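Local atomic coordinates of intracellular protease/amidase (Salmonella enterica subsp. enterica serovar Typhimurium, PDB entry 4K2H), a protein that is of unknown function but binds zinc ions and, as a DJ-1/PfpI-family protein, may act as a peptidase. Residues A[171-174]-A[175-178]; A[56-59]-A[60-63]; A[117-121]-A[122-126]. The protein carries 1 engineered substitution. All blocks are in the same frame, centred on the assembly; numbering follows the deposited sequence.

All three contacts are local, each within one unbroken run of chain at a turn or helix start, and they lie well apart: the nearest atoms of contacts 2 and 3 are about 12 Å from one another, those of the other two pairs about 17 Å. Contact 1 is a surface contact at the start of helix 174-183 and joins it to helix 159-171. Contacts 2 and 3 are partly buried, the first where strand 57-58, outermost in the parallel sheet within this chain, turns off, the second where a tight turn leads into the short strand 123-124. Chemistry follows place: carboxylate capping at the helix start, paired hydroxyls and 3-10 bonds after the strand, and an arginine gripping carbonyls at the type I' turn.

Contact 1. Residues A[171-174]-A[175-178]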
loop_
_atom_site.group_PDB
_atom_site.type_symbol
_atom_site.label_atom_id
_atom_site.label_comp_id
_atom_site.label_asym_id
_atom_site.label_seq_id
_atom_site.Cartn_x
_atom_site.Cartn_y
_atom_site.Cartn_z
ATOM N N LEU A 171 -18.966 4.321 -8.252
ATOM C CA LEU A 171 -19.732 5.484 -7.809
ATOM C C LEU A 171 -20.569 6.098 -8.936
ATOM O O LEU A 171 -21.486 6.843 -8.664
ATOM C CB LEU A 171 -18.816 6.551 -7.205
ATOM C CG LEU A 171 -18.144 6.208 -5.868
ATOM C CD1 LEU A 171 -17.387 7.408 -5.327
ATOM C CD2 LEU A 171 -19.165 5.748 -4.833
ATOM N N GLY A 172 -20.222 5.794 -10.188
ATOM C CA GLY A 172 -20.882 6.367 -11.366
ATOM C C GLY A 172 -20.706 7.870 -11.443
ATOM O O GLY A 172 -21.601 8.565 -11.879
ATOM N N ASP A 173 -19.537 8.361 -11.033
ATOM C CA ASP A 173 -19.297 9.782 -10.856
ATOM C C ASP A 173 -17.827 10.014 -10.498
ATOM O O ASP A 173 -17.361 9.569 -9.440
ATOM C CB ASP A 173 -20.189 10.340 -9.730
ATOM C CG ASP A 173 -20.148 11.866 -9.633
ATOM O OD1 ASP A 173 -19.558 12.522 -10.525
ATOM O OD2 ASP A 173 -20.714 12.410 -8.654
ATOM N N ASP A 174 -17.117 10.718 -11.376
ATOM C CA ASP A 174 -15.720 11.065 -11.162
ATOM C C ASP A 174 -15.466 12.083 -10.050
ATOM O O ASP A 174 -14.390 12.077 -9.447
ATOM C CB ASP A 174 -15.114 11.593 -12.462
ATOM C CG ASP A 174 -15.078 10.544 -13.544
ATOM O OD1 ASP A 174 -15.269 9.352 -13.216
ATOM O OD2 ASP A 174 -14.869 10.901 -14.727
ATOM N N ALA A 175 -16.427 12.952 -9.768
ATOM C CA ALA A 175 -16.155 14.136 -8.928
ATOM C C ALA A 175 -15.654 13.797 -7.524
ATOM O O ALA A 175 -14.639 14.344 -7.070
ATOM C CB ALA A 175 -17.387 15.049 -8.856
ATOM N N PRO A 176 -16.351 12.892 -6.823
ATOM C CA PRO A 176 -15.850 12.562 -5.495
ATOM C C PRO A 176 -14.490 11.851 -5.571
ATOM O O PRO A 176 -13.654 12.032 -4.687
ATOM C CB PRO A 176 -16.930 11.642 -4.911
ATOM C CG PRO A 176 -18.082 11.720 -5.856
ATOM C CD PRO A 176 -17.514 12.081 -7.190
ATOM N N VAL A 177 -14.276 11.097 -6.648
ATOM C CA VAL A 177 -13.008 10.419 -6.890
ATOM C C VAL A 177 -11.867 11.404 -7.094
ATOM O O VAL A 177 -10.893 11.377 -6.352
ATOM C CB VAL A 177 -13.068 9.506 -8.121
ATOM C CG1 VAL A 177 -11.728 8.844 -8.337
ATOM C CG2 VAL A 177 -14.161 8.477 -7.953
ATOM N N ARG A 178 -11.989 12.250 -8.113
ATOM C CA ARG A 178 -11.026 13.323 -8.371
ATOM C C ARG A 178 -10.741 14.156 -7.125
ATOM O O ARG A 178 -9.621 14.580 -6.904
ATOM C CB ARG A 178 -11.527 14.228 -9.483
ATOM C CG ARG A 178 -10.604 15.398 -9.763
ATOM C CD ARG A 178 -10.706 15.886 -11.198
ATOM N NE ARG A 178 -10.193 14.886 -12.140
ATOM C CZ ARG A 178 -10.934 14.187 -13.006
ATOM N NH1 ARG A 178 -10.343 13.304 -13.809
ATOM N NH2 ARG A 178 -12.254 14.354 -13.087
#
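The carboxylate of Asp173 is met above its plane by the backbone N of Ala175, 69° out of that plane, while its other oxygen, OD2, lies 3.5 Å from Pro176 CD. This is an N-cap: Asp173 stands just before helix 174-183 and its side chain accepts from the first turn. Asp173 OD1 lies 3.2 Å from Ala175 N, and the angle at the hydrogen, 169°, shows a straight bond despite the approach over the face. With CG anti to the backbone N (chi1 -171°), the side chain turns back to the helix start, and the Asp173 and Pro176 side chains cross at about a right angle.

The second flat group, the Arg178 guanidinium, is approached obliquely by Asp174 CB. Its polar end is directed elsewhere, since NH1 forms a salt bridge with the C-terminal carboxylate of Trp188. Asp174 OD2 remains 4.6 Å from Arg178 NH2, so any attraction between the two charges acts without contact.

Beside the cap the packing is apolar. Leu171, the last residue of helix 159-171, places CD1 4.3 Å from Pro176 CB and equally far from Val177 CG2. Val177, buried, also packs on Leu164 and Ala168, which joins the two helices across the short turn. Gly172 makes that turn with positive phi, the first residue to leave helical geometry. The regular helix bonding is seen at Arg178, where Arg178 N donates to Asp174 O over 2.8 Å.

Contact 2. Residues A[56-59]-A[60-63]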
loop_
_atom_site.group_PDB
_atom_site.type_symbol
_atom_site.label_atom_id
_atom_site.label_comp_id
_atom_site.label_asym_id
_atom_site.label_seq_id
_atom_site.Cartn_x
_atom_site.Cartn_y
_atom_site.Cartn_z
ATOM N N ASP A 56 -11.041 -9.604 6.832
ATOM C CA ASP A 56 -12.361 -9.395 7.452
ATOM C C ASP A 56 -13.149 -10.709 7.563
ATOM O O ASP A 56 -13.819 -10.976 8.572
ATOM C CB ASP A 56 -13.169 -8.347 6.687
ATOM C CG ASP A 56 -12.530 -6.972 6.722
ATOM O OD1 ASP A 56 -12.041 -6.598 7.786
ATOM O OD2 ASP A 56 -12.478 -6.261 5.691
ATOM N N SER A 57 -13.045 -11.558 6.552
ATOM C CA SER A 57 -13.807 -12.794 6.571
ATOM C C SER A 57 -13.173 -13.766 5.604
ATOM O O SER A 57 -12.029 -13.578 5.199
ATOM C CB SER A 57 -15.279 -12.474 6.238
ATOM O OG SER A 57 -16.053 -13.630 6.019
ATOM N N THR A 58 -13.918 -14.796 5.210
ATOM C CA THR A 58 -13.402 -15.814 4.322
ATOM C C THR A 58 -14.394 -16.055 3.237
ATOM O O THR A 58 -15.569 -15.719 3.367
ATOM C CB THR A 58 -13.149 -17.156 5.052
ATOM O OG1 THR A 58 -14.374 -17.654 5.599
ATOM C CG2 THR A 58 -12.168 -16.991 6.172
ATOM N N LEU A 59 -13.907 -16.649 2.158
ATOM C CA LEU A 59 -14.724 -16.963 1.013
ATOM C C LEU A 59 -15.810 -17.927 1.411
ATOM O O LEU A 59 -16.965 -17.817 0.939
ATOM C CB LEU A 59 -13.844 -17.599 -0.062
ATOM C CG LEU A 59 -13.884 -17.092 -1.476
ATOM C CD1 LEU A 59 -13.892 -15.579 -1.526
ATOM C CD2 LEU A 59 -12.664 -17.652 -2.193
ATOM N N SER A 60 -15.454 -18.850 2.305
ATOM C CA SER A 60 -16.398 -19.862 2.794
ATOM C C SER A 60 -17.628 -19.278 3.482
ATOM O O SER A 60 -18.669 -19.907 3.481
ATOM C CB SER A 60 -15.697 -20.841 3.728
ATOM O OG SER A 60 -15.217 -20.162 4.881
ATOM N N GLU A 61 -17.519 -18.074 4.045
ATOM C CA GLU A 61 -18.665 -17.360 4.634
ATOM C C GLU A 61 -19.414 -16.452 3.656
ATOM O O GLU A 61 -20.330 -15.740 4.052
ATOM C CB GLU A 61 -18.178 -16.488 5.796
ATOM C CG GLU A 61 -17.620 -17.279 6.966
ATOM C CD GLU A 61 -18.640 -18.284 7.470
ATOM O OE1 GLU A 61 -19.772 -17.858 7.794
ATOM O OE2 GLU A 61 -18.329 -19.496 7.505
ATOM N N ARG A 62 -19.036 -16.447 2.386
ATOM C CA ARG A 62 -19.622 -15.496 1.454
ATOM C C ARG A 62 -20.097 -16.139 0.174
ATOM O O ARG A 62 -20.126 -15.495 -0.883
ATOM C CB ARG A 62 -18.593 -14.417 1.140
ATOM C CG ARG A 62 -18.240 -13.563 2.349
ATOM C CD ARG A 62 -19.398 -12.638 2.682
ATOM N NE ARG A 62 -19.094 -11.739 3.795
ATOM C CZ ARG A 62 -19.234 -12.063 5.077
ATOM N NH1 ARG A 62 -18.949 -11.185 6.014
ATOM N NH2 ARG A 62 -19.655 -13.258 5.431
ATOM N N GLN A 63 -20.505 -17.395 0.246
ATOM C CA GLN A 63 -20.765 -18.116 -0.995
ATOM C C GLN A 63 -22.001 -17.641 -1.749
ATOM O O GLN A 63 -22.049 -17.777 -2.980
ATOM C CB GLN A 63 -20.832 -19.628 -0.786
ATOM C CG GLN A 63 -20.506 -20.377 -2.076
ATOM C CD GLN A 63 -21.032 -21.791 -2.090
ATOM O OE1 GLN A 63 -22.255 -22.029 -2.071
ATOM N NE2 GLN A 63 -20.118 -22.743 -2.139
#
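Hydroxyl pairing gives the shortest of the hydrogen bonds between the two segments: Thr58 OG1 and Ser60 OG lie 2.7 Å apart, and either could donate. Both oxygens sit between their own backbone N and carbonyl carbon (chi1 61° and 63°), which turns them toward one another across the bend. Thr58 OG1 also lies 3.5 Å from Glu61 CG, so the aliphatic part of the glutamate packs beside the hydroxyl pair.

Backbone bonds define the turn. Strand 57-58, the outermost strand of the parallel sheet within this chain, passes directly into a 3-10 segment, as two successive i to i+3 bonds show. Glu61 N donates to Thr58 O over 3.1 Å in a bent bond. Arg62 N reaches Leu59 O over 2.9 Å and is straighter.

Contacts of the guanidinium form the third group. The Arg62 chain folds back at chi2 (-72°), bringing one face of the guanidinium against Ser57, whose OG rests 3.5 Å above its plane, toward the rim. Within its own segment Arg62 NH2 donates to Glu61 O over 2.9 Å, with that oxygen nearly in the guanidinium plane. NH1 makes a salt bridge with Glu35 of the adjacent strand 33-38.

Apolar packing lies around the turn: Leu59 is buried against Leu37 of that strand and against Val88 and Phe91 of helix 86-97, and Arg62 also touches Leu37 and Phe67.

The chemistry thus ties the chain leaving an outer strand back to its sheet. With one bond to the Glu61 carbonyl and another to the Glu35 carboxylate, the guanidinium is restrained in rotation, and its positive charge is probably offset in part by Glu35.

Contact 3. Residues A[117-121]-A[122-126]; sequences GLLKG and RRYVC
A bend at chi3 (-62°) swings the Arg122 guanidinium back over the turn to the Leu119 carbonyl, and a matching bend in Lys120 (chi3 -74°) lays the lysine alongside it, both pointing the same way. The frame is a type I' beta turn from Leu119 to Arg122, leading into strand 123-124.

Leu119 O is gripped twice from opposite faces of its plane: Arg122 N lies 3.0 Å away and Arg122 NE 2.7 Å. The oxygen stands at the guanidinium edge, near its plane. Arg122 NH2 adds a weak bond to Leu118 O at 3.1 Å.

Lys120 CE lies over one guanidinium face, toward its rim, 3.1 Å above the plane. On the buried side Leu119 CD1 sits over the Tyr124 ring, 3.9 Å from its centroid and 15° off the normal, a CH-pi contact. Tyr124 pairs through its backbone with Val138 and Val140.

Lys120 NZ and Arg122 NH2 both make salt bridges to Asp96, on OD1 and OD2 respectively. The 3.5 Å between Lys120 NZ and Arg122 NH1 fits two cations sharing one anion, which probably offsets their charge, while the two Arg122 donors hold the Leu119 carbonyl in place within the turn.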
loop_
_atom_site.group_PDB
_atom_site.type_symbol
_atom_site.label_atom_id
_atom_site.label_comp_id
_atom_site.label_asym_id
_atom_site.label_seq_id
_atom_site.Cartn_x
_atom_site.Cartn_y
_atom_site.Cartn_z
ATOM N N GLY A 117 -9.021 -19.855 -18.856
ATOM C CA GLY A 117 -9.848 -19.589 -20.021
ATOM C C GLY A 117 -11.068 -18.751 -19.711
ATOM O O GLY A 117 -12.090 -18.928 -20.345
ATOM N N LEU A 118 -10.972 -17.847 -18.734
ATOM C CA LEU A 118 -12.145 -17.118 -18.246
ATOM C C LEU A 118 -12.132 -15.658 -18.665
ATOM O O LEU A 118 -12.928 -14.864 -18.160
ATOM C CB LEU A 118 -12.246 -17.197 -16.710
ATOM C CG LEU A 118 -12.245 -18.591 -16.049
ATOM C CD1 LEU A 118 -12.315 -18.470 -14.532
ATOM C CD2 LEU A 118 -13.401 -19.434 -16.550
ATOM N N LEU A 119 -11.255 -15.298 -19.594
ATOM C CA LEU A 119 -11.188 -13.904 -20.061
ATOM C C LEU A 119 -12.304 -13.577 -21.049
ATOM O O LEU A 119 -12.702 -12.416 -21.145
ATOM C CB LEU A 119 -9.815 -13.558 -20.624
ATOM C CG LEU A 119 -8.809 -13.326 -19.486
ATOM C CD1 LEU A 119 -7.389 -13.246 -20.015
ATOM C CD2 LEU A 119 -9.155 -12.092 -18.649
ATOM N N LYS A 120 -12.821 -14.603 -21.730
ATOM C CA LYS A 120 -13.990 -14.485 -22.619
ATOM C C LYS A 120 -13.697 -13.575 -23.785
ATOM O O LYS A 120 -14.543 -12.784 -24.182
ATOM C CB LYS A 120 -15.240 -13.971 -21.872
ATOM C CG LYS A 120 -15.883 -15.017 -20.977
ATOM C CD LYS A 120 -17.171 -14.519 -20.341
ATOM C CE LYS A 120 -16.886 -13.516 -19.242
ATOM N NZ LYS A 120 -18.107 -12.797 -18.791
ATOM N N GLY A 121 -12.487 -13.686 -24.317
ATOM C CA GLY A 121 -12.031 -12.814 -25.397
ATOM C C GLY A 121 -11.799 -11.364 -24.986
ATOM O O GLY A 121 -11.491 -10.544 -25.828
ATOM N N ARG A 122 -11.921 -11.019 -23.703
ATOM C CA ARG A 122 -11.908 -9.598 -23.355
ATOM C C ARG A 122 -10.532 -8.977 -23.392
ATOM O O ARG A 122 -9.513 -9.675 -23.300
ATOM C CB ARG A 122 -12.571 -9.342 -22.014
ATOM C CG ARG A 122 -14.094 -9.429 -22.069
ATOM C CD ARG A 122 -14.670 -9.429 -20.664
ATOM N NE ARG A 122 -14.206 -10.607 -19.905
ATOM C CZ ARG A 122 -14.718 -11.001 -18.747
ATOM N NH1 ARG A 122 -15.731 -10.348 -18.198
ATOM N NH2 ARG A 122 -14.242 -12.079 -18.149
ATOM N N ARG A 123 -10.517 -7.653 -23.569
ATOM C CA ARG A 123 -9.289 -6.873 -23.477
ATOM C C ARG A 123 -8.865 -6.752 -22.013
ATOM O O ARG A 123 -9.699 -6.546 -21.146
ATOM C CB ARG A 123 -9.472 -5.487 -24.096
ATOM C CG ARG A 123 -9.619 -5.529 -25.622
ATOM C CD ARG A 123 -9.900 -4.147 -26.181
ATOM N NE ARG A 123 -11.217 -3.694 -25.739
ATOM C CZ ARG A 123 -11.451 -2.741 -24.836
ATOM N NH1 ARG A 123 -12.715 -2.445 -24.517
ATOM N NH2 ARG A 123 -10.452 -2.076 -24.249
ATOM N N TYR A 124 -7.561 -6.876 -21.760
ATOM C CA TYR A 124 -7.025 -6.912 -20.407
ATOM C C TYR A 124 -5.546 -6.553 -20.473
ATOM O O TYR A 124 -4.933 -6.584 -21.548
ATOM C CB TYR A 124 -7.201 -8.321 -19.797
ATOM C CG TYR A 124 -6.203 -9.303 -20.352
ATOM C CD1 TYR A 124 -5.011 -9.546 -19.671
ATOM C CD2 TYR A 124 -6.400 -9.920 -21.606
ATOM C CE1 TYR A 124 -4.048 -10.392 -20.177
ATOM C CE2 TYR A 124 -5.444 -10.785 -22.128
ATOM C CZ TYR A 124 -4.262 -11.018 -21.397
ATOM O OH TYR A 124 -3.272 -11.872 -21.846
ATOM N N VAL A 125 -4.993 -6.203 -19.317
ATOM C CA VAL A 125 -3.566 -6.020 -19.138
ATOM C C VAL A 125 -3.117 -6.848 -17.944
ATOM O O VAL A 125 -3.905 -7.208 -17.081
ATOM C CB VAL A 125 -3.190 -4.538 -18.933
ATOM C CG1 VAL A 125 -3.693 -3.990 -17.604
ATOM C CG2 VAL A 125 -1.688 -4.327 -19.057
ATOM N N CYS A 126 -1.839 -7.156 -17.921
ATOM C CA CYS A 126 -1.251 -7.854 -16.821
ATOM C C CYS A 126 0.211 -7.421 -16.796
ATOM O O CYS A 126 0.650 -6.642 -17.656
ATOM C CB CYS A 126 -1.389 -9.359 -17.046
ATOM S SG CYS A 126 -0.481 -9.941 -18.487
#